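Phosphatidylinositol-specific phospholipase C (Listeria monocytogenes, PDB 2PLC) belongs to the phosphatidylinositol-specific phospholipase C family, whose X domain is a member of the TIM-barrel superfamily. Local coordinates at residues 42-47 and 225-230. Residues are numbered along the deposited sequence; the frame is centred on the assembly and turned at random.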
ATOM      1  N   LEU A  42       2.485  15.673  13.782  1.00 19.77           N
ATOM      2  CA  LEU A  42       2.294  14.309  14.269  1.00 23.61           C
ATOM      3  C   LEU A  42       1.399  13.474  13.345  1.00 22.60           C
ATOM      4  O   LEU A  42       1.585  12.257  13.204  1.00 19.05           O
ATOM      5  CB  LEU A  42       1.649  14.344  15.658  1.00 29.42           C
ATOM      6  CG  LEU A  42       2.275  15.232  16.735  1.00 34.54           C
ATOM      7  CD1 LEU A  42       1.334  15.305  17.930  1.00 37.82           C
ATOM      8  CD2 LEU A  42       3.638  14.690  17.138  1.00 40.55           C
ATOM      9  N   ALA A  43       0.417  14.141  12.742  1.00 18.27           N
ATOM     10  CA  ALA A  43      -0.553  13.502  11.867  1.00 17.89           C
ATOM     11  C   ALA A  43      -0.149  13.350  10.402  1.00 16.80           C
ATOM     12  O   ALA A  43      -0.492  12.357   9.771  1.00 17.71           O
ATOM     13  CB  ALA A  43      -1.887  14.238  11.963  1.00 10.49           C
ATOM     14  N   GLN A  44       0.567  14.325   9.858  1.00 21.43           N
ATOM     15  CA  GLN A  44       0.959  14.274   8.450  1.00 20.23           C
ATOM     16  C   GLN A  44       1.972  13.182   8.085  1.00 19.45           C
ATOM     17  O   GLN A  44       2.952  12.968   8.795  1.00 21.69           O
ATOM     18  CB  GLN A  44       1.484  15.639   8.012  1.00 14.57           C
ATOM     19  CG  GLN A  44       1.737  15.752   6.524  1.00 21.29           C
ATOM     20  CD  GLN A  44       2.449  17.033   6.158  1.00 25.67           C
ATOM     21  OE1 GLN A  44       3.183  17.596   6.967  1.00 24.59           O
ATOM     22  NE2 GLN A  44       2.244  17.496   4.934  1.00 22.37           N
ATOM     23  N   THR A  45       1.733  12.504   6.963  1.00 15.89           N
ATOM     24  CA  THR A  45       2.638  11.454   6.489  1.00 16.92           C
ATOM     25  C   THR A  45       3.015  11.608   5.015  1.00 16.31           C
ATOM     26  O   THR A  45       3.933  10.939   4.536  1.00 15.82           O
ATOM     27  CB  THR A  45       2.028  10.068   6.656  1.00 15.61           C
ATOM     28  OG1 THR A  45       0.790  10.018   5.944  1.00 22.81           O
ATOM     29  CG2 THR A  45       1.790   9.762   8.128  1.00  9.98           C
ATOM     30  N   GLN A  46       2.301  12.479   4.298  1.00 15.09           N
ATOM     31  CA  GLN A  46       2.555  12.701   2.874  1.00 14.78           C
ATOM     32  C   GLN A  46       2.431  14.176   2.470  1.00 18.50           C
ATOM     33  O   GLN A  46       1.853  14.989   3.189  1.00 17.46           O
ATOM     34  CB  GLN A  46       1.566  11.887   2.026  1.00 13.93           C
ATOM     35  CG  GLN A  46       1.457  10.407   2.366  1.00 14.91           C
ATOM     36  CD  GLN A  46       2.734   9.635   2.081  1.00 18.21           C
ATOM     37  OE1 GLN A  46       3.518  10.017   1.216  1.00 20.02           O
ATOM     38  NE2 GLN A  46       2.947   8.541   2.809  1.00  3.87           N
ATOM     39  N   THR A  47       2.988  14.512   1.310  1.00 19.57           N
ATOM     40  CA  THR A  47       2.897  15.867   0.775  1.00 18.69           C
ATOM     41  C   THR A  47       2.203  15.812  -0.584  1.00 11.73           C
ATOM     42  O   THR A  47       1.560  16.774  -0.996  1.00 22.48           O
ATOM     43  CB  THR A  47       4.277  16.535   0.614  1.00 18.56           C
ATOM     44  OG1 THR A  47       5.117  15.719  -0.207  1.00 23.12           O
ATOM     45  CG2 THR A  47       4.921  16.755   1.968  1.00 27.95           C
ATOM     46  N   THR A 225       8.806  12.686  15.095  1.00 18.84           N
ATOM     47  CA  THR A 225       7.663  12.712  14.187  1.00 19.81           C
ATOM     48  C   THR A 225       7.871  11.871  12.929  1.00 22.90           C
ATOM     49  O   THR A 225       9.000  11.511  12.600  1.00 21.69           O
ATOM     50  CB  THR A 225       7.345  14.158  13.734  1.00 18.78           C
ATOM     51  OG1 THR A 225       8.413  14.657  12.912  1.00 15.58           O
ATOM     52  CG2 THR A 225       7.162  15.064  14.934  1.00 21.14           C
ATOM     53  N   PRO A 226       6.773  11.541  12.213  1.00 23.30           N
ATOM     54  CA  PRO A 226       6.890  10.746  10.985  1.00 20.06           C
ATOM     55  C   PRO A 226       7.860  11.412  10.009  1.00 14.67           C
ATOM     56  O   PRO A 226       8.641  10.733   9.348  1.00 19.34           O
ATOM     57  CB  PRO A 226       5.461  10.752  10.443  1.00 17.26           C
ATOM     58  CG  PRO A 226       4.638  10.741  11.702  1.00 19.05           C
ATOM     59  CD  PRO A 226       5.353  11.757  12.565  1.00 18.38           C
ATOM     60  N   ARG A 227       7.829  12.742   9.957  1.00 19.66           N
ATOM     61  CA  ARG A 227       8.698  13.508   9.070  1.00 17.01           C
ATOM     62  C   ARG A 227      10.173  13.310   9.428  1.00 17.18           C
ATOM     63  O   ARG A 227      11.017  13.186   8.544  1.00 14.60           O
ATOM     64  CB  ARG A 227       8.329  14.993   9.127  1.00 24.44           C
ATOM     65  CG  ARG A 227       9.296  15.919   8.408  1.00 27.36           C
ATOM     66  CD  ARG A 227       8.965  16.076   6.942  1.00 41.80           C
ATOM     67  NE  ARG A 227       7.804  16.940   6.730  1.00 50.27           N
ATOM     68  CZ  ARG A 227       7.485  17.495   5.562  1.00 56.93           C
ATOM     69  NH1 ARG A 227       8.243  17.281   4.488  1.00 54.27           N
ATOM     70  NH2 ARG A 227       6.398  18.252   5.460  1.00 49.63           N
ATOM     71  N   GLN A 228      10.475  13.266  10.722  1.00 13.39           N
ATOM     72  CA  GLN A 228      11.848  13.073  11.179  1.00 14.87           C
ATOM     73  C   GLN A 228      12.372  11.674  10.859  1.00 20.21           C
ATOM     74  O   GLN A 228      13.487  11.531  10.361  1.00 22.15           O
ATOM     75  CB  GLN A 228      11.962  13.354  12.671  1.00 11.75           C
ATOM     76  CG  GLN A 228      11.769  14.816  13.017  1.00 19.69           C
ATOM     77  CD  GLN A 228      11.787  15.051  14.506  1.00 21.46           C
ATOM     78  OE1 GLN A 228      10.893  14.608  15.227  1.00 22.86           O
ATOM     79  NE2 GLN A 228      12.817  15.739  14.983  1.00 23.74           N
ATOM     80  N   TYR A 229      11.561  10.651  11.120  1.00 16.47           N
ATOM     81  CA  TYR A 229      11.948   9.271  10.835  1.00 15.30           C
ATOM     82  C   TYR A 229      12.256   9.070   9.354  1.00 19.74           C
ATOM     83  O   TYR A 229      13.254   8.437   9.002  1.00 24.09           O
ATOM     84  CB  TYR A 229      10.831   8.305  11.223  1.00  8.14           C
ATOM     85  CG  TYR A 229      10.903   7.770  12.632  1.00 15.35           C
ATOM     86  CD1 TYR A 229      11.840   6.794  12.979  1.00 11.43           C
ATOM     87  CD2 TYR A 229      10.012   8.209  13.615  1.00 15.04           C
ATOM     88  CE1 TYR A 229      11.889   6.265  14.265  1.00 11.22           C
ATOM     89  CE2 TYR A 229      10.056   7.684  14.911  1.00 13.51           C
ATOM     90  CZ  TYR A 229      10.998   6.712  15.225  1.00 15.64           C
ATOM     91  OH  TYR A 229      11.049   6.184  16.500  1.00 20.15           O
ATOM     92  N   ALA A 230      11.380   9.599   8.498  1.00 14.50           N
ATOM     93  CA  ALA A 230      11.517   9.480   7.050  1.00 15.54           C
ATOM     94  C   ALA A 230      12.780  10.153   6.541  1.00 16.25           C
ATOM     95  O   ALA A 230      13.452   9.631   5.650  1.00 20.97           O
ATOM     96  CB  ALA A 230      10.290  10.064   6.355  1.00 14.93           C
TER
HETATM   97  O   HOH W   1       4.966  14.414  10.288  1.00 11.93           O
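Pro226 sets its ring against two backbone carbonyls of 42-47: CG lies 3.7 Å from Leu42 O, and CB lies 3.7 Å from Gln44 O. These are carbon-to-oxygen van der Waals contacts, and the proline gives up more surface here than any other residue of the pair. Beside it, Leu42 and Thr225 meet through methyl groups, CD2 of the leucine to CG2 of the threonine at 4.2 Å, their side chains crossing at about a right angle. Farther along, Arg227, its chain bent at chi2 and chi3, reaches across with NH2, which stops 3.6 Å from Gln44 OE1, with amide and guanidinium planes 85° apart; this is a polar contact, not a hydrogen bond, and OE1 accepts a weak bond from Lys40 NZ. Thr47 CG2 approaches the same NH2 at 4.1 Å, obliquely to the guanidinium.

A water bridges the backbones, donating to Gln44 O and accepting a weak bond from Arg227 N in the first turn of helix 226-246. That helix starts with a capping box: Gln228 N bonds weakly to Thr225 OG1, while Thr225 N gives Gln228 OE1 a nearly straight bond (168°) in the carbonyl plane, on a lone pair. Thr225 OG1 sits between its own backbone N and carbonyl carbon (chi1 67°), which turns it toward Gln228 N and directs CG2 to Leu42. In this alpha/beta fold of the TIM-barrel clan, the contact joins the N-terminal end of that helix to the loop leaving helix 40-43; its centre lies about 17 Å from the centre of the chain.

Further out, Phe259 makes a cation-pi contact with Arg227 and shares backbone hydrogen bonding with Thr45, so one residue is tied to both segments.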